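PDB 5Y2A: insect group II chitinase from Ostrinia furnacalis, which probably hydrolyses the beta-1,4 linkages of chitin as a glycoside hydrolase family 18 chitinase, the portion here being its second catalytic domain. Local coordinates for residues A[295-299]-A[310-316]. Numbering follows the deposited sequence.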
# COMPACT_ATOMS: atom_id res chain seq x y z
N GLY A 295 -21.70 14.21 -8.76
CA GLY A 295 -22.14 15.43 -8.12
C GLY A 295 -21.20 16.01 -7.08
O GLY A 295 -21.65 16.78 -6.22
N TRP A 296 -19.92 15.66 -7.11
CA TRP A 296 -18.99 16.27 -6.17
C TRP A 296 -18.86 17.76 -6.44
O TRP A 296 -18.88 18.21 -7.58
CB TRP A 296 -17.61 15.61 -6.26
CG TRP A 296 -17.55 14.22 -5.71
CD1 TRP A 296 -18.51 13.25 -5.82
CD2 TRP A 296 -16.47 13.63 -4.97
NE1 TRP A 296 -18.09 12.10 -5.19
CE2 TRP A 296 -16.84 12.30 -4.67
CE3 TRP A 296 -15.22 14.10 -4.55
CZ2 TRP A 296 -16.02 11.44 -3.95
CZ3 TRP A 296 -14.40 13.23 -3.83
CH2 TRP A 296 -14.80 11.91 -3.54
N LYS A 297 -18.67 18.52 -5.36
CA LYS A 297 -18.64 19.98 -5.44
C LYS A 297 -17.20 20.45 -5.55
O LYS A 297 -16.33 20.01 -4.80
CB LYS A 297 -19.29 20.60 -4.20
CG LYS A 297 -20.74 20.20 -4.00
CD LYS A 297 -21.56 20.50 -5.25
CE LYS A 297 -23.04 20.37 -4.97
NZ LYS A 297 -23.55 19.01 -5.30
N VAL A 298 -16.96 21.38 -6.48
CA VAL A 298 -15.63 21.92 -6.73
C VAL A 298 -15.47 23.21 -5.95
O VAL A 298 -16.33 24.11 -6.03
CB VAL A 298 -15.40 22.16 -8.23
CG1 VAL A 298 -14.03 22.77 -8.48
CG2 VAL A 298 -15.55 20.85 -8.99
N HIS A 299 -14.38 23.32 -5.20
CA HIS A 299 -14.07 24.51 -4.41
C HIS A 299 -12.81 25.14 -4.96
O HIS A 299 -11.78 24.47 -5.09
CB HIS A 299 -13.89 24.17 -2.93
CG HIS A 299 -15.02 23.37 -2.35
ND1 HIS A 299 -15.94 23.91 -1.49
CD2 HIS A 299 -15.36 22.07 -2.51
CE1 HIS A 299 -16.81 22.98 -1.14
NE2 HIS A 299 -16.49 21.86 -1.75
N ALA A 310 -12.36 18.99 -4.45
CA ALA A 310 -13.71 18.53 -4.67
C ALA A 310 -14.18 17.74 -3.46
O ALA A 310 -13.38 17.05 -2.81
CB ALA A 310 -13.81 17.67 -5.95
N THR A 311 -15.47 17.83 -3.16
CA THR A 311 -16.00 17.25 -1.94
C THR A 311 -17.33 16.54 -2.19
O THR A 311 -18.08 16.90 -3.10
CB THR A 311 -16.22 18.30 -0.84
OG1 THR A 311 -17.17 19.26 -1.31
CG2 THR A 311 -14.91 18.98 -0.45
N HIS A 312 -17.59 15.54 -1.36
CA HIS A 312 -18.84 14.80 -1.31
C HIS A 312 -18.86 14.03 -0.00
O HIS A 312 -17.92 13.28 0.29
CB HIS A 312 -18.97 13.84 -2.50
CG HIS A 312 -20.26 13.08 -2.52
ND1 HIS A 312 -21.44 13.61 -3.00
CD2 HIS A 312 -20.55 11.82 -2.12
CE1 HIS A 312 -22.40 12.71 -2.90
NE2 HIS A 312 -21.89 11.61 -2.37
N ASP A 313 -19.95 14.19 0.77
CA ASP A 313 -20.06 13.62 2.12
C ASP A 313 -18.78 14.00 2.87
O ASP A 313 -18.40 15.18 2.85
CB ASP A 313 -20.35 12.14 2.03
CG ASP A 313 -20.67 11.53 3.38
OD1 ASP A 313 -21.80 11.72 3.88
OD2 ASP A 313 -19.76 10.92 3.98
N ASP A 314 -18.07 13.05 3.49
CA ASP A 314 -16.83 13.35 4.17
C ASP A 314 -15.59 13.13 3.29
O ASP A 314 -14.46 13.10 3.81
CB ASP A 314 -16.71 12.54 5.48
CG ASP A 314 -16.54 11.04 5.26
OD1 ASP A 314 -16.58 10.55 4.11
OD2 ASP A 314 -16.37 10.32 6.26
N GLN A 315 -15.79 13.02 1.98
CA GLN A 315 -14.67 12.82 1.05
C GLN A 315 -14.18 14.17 0.53
O GLN A 315 -14.97 15.10 0.34
CB GLN A 315 -15.09 11.94 -0.12
CG GLN A 315 -15.52 10.53 0.26
CD GLN A 315 -14.41 9.78 0.97
OE1 GLN A 315 -13.44 9.35 0.35
NE2 GLN A 315 -14.54 9.63 2.29
N TRP A 316 -12.88 14.25 0.27
CA TRP A 316 -12.21 15.52 0.01
C TRP A 316 -10.94 15.23 -0.78
O TRP A 316 -10.10 14.46 -0.31
CB TRP A 316 -11.88 16.20 1.35
CG TRP A 316 -11.54 17.66 1.34
CD1 TRP A 316 -12.34 18.68 1.77
CD2 TRP A 316 -10.28 18.26 0.99
NE1 TRP A 316 -11.67 19.88 1.67
CE2 TRP A 316 -10.41 19.65 1.19
CE3 TRP A 316 -9.06 17.76 0.50
CZ2 TRP A 316 -9.37 20.55 0.92
CZ3 TRP A 316 -8.03 18.64 0.24
CH2 TRP A 316 -8.19 20.03 0.45
O HOH W 1 -21.82 16.18 -3.58
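His299 NE2 and Thr311 OG1 are joined by a 2.7 Å hydrogen bond in which either group could be the donor. The hydroxyl meets the imidazole at its edge, in plane; a chi1 of 61° sets it between backbone N and carbonyl carbon, facing the ring. Beside this bond the strands pair antiparallel, and Lys297 with Thr311 form the hydrogen-bonded pair: Lys297 N to Thr311 O is 2.8 Å at a fairly straight 164°, and Thr311 N to Lys297 O is 2.9 Å. A water 2.7 Å from Gly295 O donates to it and also reaches His312 ND1 in the plane of the imidazole, tying the helix-leaving glycine to the opposing strand; Lys297 NZ, its chain bent at chi2 and chi4, turns back to bond the same carbonyl. His312 NE2 is hydrogen-bonded to Glu45 of the second subunit. The indole of Trp296 spans the two ends of the type II' turn from His312 to Gln315. His312 CB sits over one face of its five-membered ring, a CH-pi contact, and the imidazole runs nearly parallel to that ring (12°) but slid aside, with little overlap. At the far end, Trp296 CH2 meets Gln315 CB at 3.4 Å. Replacing Trp296 with an alanine is likely to leave His312 CB without the ring face it packs on and to open a gap between it and Gln315 CB. The turn links strands 309-312 and 315-318, so 297-299 is the outer strand of a three-stranded antiparallel meander. These strands lie between barrel strands 241-254 and 339-343, consistent with the alpha+beta insertion domain of GH18 chitinases. Helix 284-292 leads into strand 297-299 through Gly295, Arg290 and Val291 touching Trp296 and Val298, while strand 315-318 continues the pairing to strand 241-254.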